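PDB 1EDG: endoglucanase A from Clostridium cellulolyticum, which hydrolyses internal beta-1,4-glucosidic bonds of cellulose, acting as an endoglucanase of glycoside hydrolase family 5. Local coordinates for residues Asp68-Lys73 and Asn113-Ile118. Numbering follows the deposited sequence.
Sequences DAIKQK and NKMYVI
Asp68 and Asn113 bring the backbones of helix 64-73 and of the turn leading into strand 116-120 closest, their CA atoms 7.2 Å apart, too far for backbone-to-backbone bonding, so side chains carry the contact, one of them reaching a backbone carbonyl. Asn113 donates ND2-H to OD1 of Asp68 at 3.0 Å, with an N-H...O angle of 158°. The carboxylate oxygen lies almost exactly in the amide plane of Asn113; the two flat groups are turned 73° against each other, and ND2 approaches OD1 nearly along its C-O bond. The same OD1 also forms a salt bridge with Lys64, one turn earlier, which helps to fix the carboxylate. Lys71 reaches across with CG anti to the backbone N (chi1 179°) and stays extended until a bend at chi4; its CD lies 3.7 Å from CB of Asn113, and its NZ is 3.0 Å from O of Asn113. A water weakly joins NZ of Lys71 to NZ of Lys114. The Met115 and Lys71 side chains pass each other in opposite directions, SD and CE of Met115 both 3.9 Å from CB of Lys71, with CG2 of Ile70 a looser apolar neighbour of CE at 4.3 Å. Positive phi at Lys114 marks the Schellman motif that ends helix 97-111. The contact thus ties this alpha-to-beta turn of the TIM barrel to the flank of helix 64-73; Met115 also touches Ile67 of that helix and Val78 of strand 77-80.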
loop_
_atom_site.group_PDB
_atom_site.type_symbol
_atom_site.label_atom_id
_atom_site.label_comp_id
_atom_site.label_asym_id
_atom_site.label_seq_id
_atom_site.Cartn_x
_atom_site.Cartn_y
_atom_site.Cartn_z
ATOM N N ASP A 68 -2.089 19.308 0.905
ATOM C CA ASP A 68 -2.560 20.116 2.030
ATOM C C ASP A 68 -3.992 19.699 2.381
ATOM O O ASP A 68 -4.340 19.559 3.559
ATOM C CB ASP A 68 -2.567 21.610 1.676
ATOM C CG ASP A 68 -1.177 22.209 1.558
ATOM O OD1 ASP A 68 -0.189 21.608 2.039
ATOM O OD2 ASP A 68 -1.081 23.313 0.981
ATOM N N ALA A 69 -4.816 19.507 1.355
ATOM C CA ALA A 69 -6.207 19.118 1.535
ATOM C C ALA A 69 -6.351 17.738 2.183
ATOM O O ALA A 69 -7.207 17.531 3.054
ATOM C CB ALA A 69 -6.929 19.155 0.208
ATOM N N ILE A 70 -5.516 16.797 1.752
ATOM C CA ILE A 70 -5.534 15.438 2.287
ATOM C C ILE A 70 -5.245 15.470 3.789
ATOM O O ILE A 70 -5.960 14.846 4.582
ATOM C CB ILE A 70 -4.482 14.545 1.567
ATOM C CG1 ILE A 70 -4.816 14.430 0.075
ATOM C CG2 ILE A 70 -4.384 13.174 2.228
ATOM C CD1 ILE A 70 -6.185 13.874 -0.202
ATOM N N LYS A 71 -4.207 16.205 4.176
ATOM C CA LYS A 71 -3.833 16.322 5.582
ATOM C C LYS A 71 -4.952 16.965 6.400
ATOM O O LYS A 71 -5.299 16.490 7.483
ATOM C CB LYS A 71 -2.558 17.146 5.736
ATOM C CG LYS A 71 -2.149 17.301 7.183
ATOM C CD LYS A 71 -0.930 18.153 7.355
ATOM C CE LYS A 71 -0.515 18.153 8.819
ATOM N NZ LYS A 71 -0.264 16.758 9.319
ATOM N N GLN A 72 -5.525 18.035 5.863
ATOM C CA GLN A 72 -6.607 18.750 6.527
ATOM C C GLN A 72 -7.774 17.824 6.885
ATOM O O GLN A 72 -8.434 18.016 7.904
ATOM C CB GLN A 72 -7.096 19.889 5.627
ATOM C CG GLN A 72 -8.158 20.784 6.245
ATOM C CD GLN A 72 -8.903 21.593 5.196
ATOM O OE1 GLN A 72 -10.024 21.248 4.814
ATOM N NE2 GLN A 72 -8.274 22.658 4.705
ATOM N N LYS A 73 -8.019 16.814 6.054
ATOM C CA LYS A 73 -9.103 15.873 6.302
ATOM C C LYS A 73 -8.856 14.948 7.490
ATOM O O LYS A 73 -9.807 14.452 8.102
ATOM C CB LYS A 73 -9.375 15.024 5.061
ATOM C CG LYS A 73 -10.666 15.359 4.356
ATOM C CD LYS A 73 -11.860 15.252 5.290
ATOM C CE LYS A 73 -13.149 15.528 4.544
ATOM N NZ LYS A 73 -14.232 15.968 5.461
ATOM N N ASN A 113 4.492 18.782 5.350
ATOM C CA ASN A 113 3.214 18.818 6.054
ATOM C C ASN A 113 3.281 17.942 7.310
ATOM O O ASN A 113 2.251 17.592 7.881
ATOM C CB ASN A 113 2.083 18.332 5.142
ATOM C CG ASN A 113 1.454 19.457 4.332
ATOM O OD1 ASN A 113 1.311 20.579 4.814
ATOM N ND2 ASN A 113 1.065 19.156 3.101
ATOM N N LYS A 114 4.496 17.581 7.727
ATOM C CA LYS A 114 4.723 16.741 8.910
ATOM C C LYS A 114 4.025 15.384 8.812
ATOM O O LYS A 114 3.653 14.789 9.827
ATOM C CB LYS A 114 4.275 17.469 10.182
ATOM C CG LYS A 114 5.103 18.700 10.527
ATOM C CD LYS A 114 4.216 19.800 11.103
ATOM C CE LYS A 114 3.248 20.331 10.031
ATOM N NZ LYS A 114 2.194 21.250 10.553
ATOM N N MET A 115 3.846 14.899 7.589
ATOM C CA MET A 115 3.184 13.622 7.365
ATOM C C MET A 115 4.193 12.501 7.196
ATOM O O MET A 115 5.394 12.742 7.068
ATOM C CB MET A 115 2.317 13.682 6.108
ATOM C CG MET A 115 1.205 14.705 6.154
ATOM S SD MET A 115 0.359 14.824 4.569
ATOM C CE MET A 115 -0.959 13.671 4.791
ATOM N N TYR A 116 3.699 11.271 7.243
ATOM C CA TYR A 116 4.538 10.102 7.037
ATOM C C TYR A 116 4.381 9.722 5.556
ATOM O O TYR A 116 3.318 9.938 4.959
ATOM C CB TYR A 116 4.091 8.958 7.955
ATOM C CG TYR A 116 4.460 9.178 9.407
ATOM C CD1 TYR A 116 3.634 9.922 10.256
ATOM C CD2 TYR A 116 5.658 8.679 9.919
ATOM C CE1 TYR A 116 4.001 10.167 11.576
ATOM C CE2 TYR A 116 6.033 8.915 11.235
ATOM C CZ TYR A 116 5.202 9.665 12.060
ATOM O OH TYR A 116 5.592 9.925 13.359
ATOM N N VAL A 117 5.443 9.200 4.952
ATOM C CA VAL A 117 5.402 8.823 3.546
ATOM C C VAL A 117 5.936 7.415 3.325
ATOM O O VAL A 117 6.917 7.011 3.949
ATOM C CB VAL A 117 6.261 9.789 2.688
ATOM C CG1 VAL A 117 6.233 9.366 1.213
ATOM C CG2 VAL A 117 5.764 11.214 2.836
ATOM N N ILE A 118 5.281 6.674 2.442
ATOM C CA ILE A 118 5.728 5.334 2.091
ATOM C C ILE A 118 6.112 5.371 0.614
ATOM O O ILE A 118 5.283 5.705 -0.228
ATOM C CB ILE A 118 4.623 4.278 2.279
ATOM C CG1 ILE A 118 4.269 4.134 3.764
ATOM C CG2 ILE A 118 5.087 2.931 1.715
ATOM C CD1 ILE A 118 3.019 3.315 4.008
HETATM O O HOH W 1 1.191 18.324 11.795
#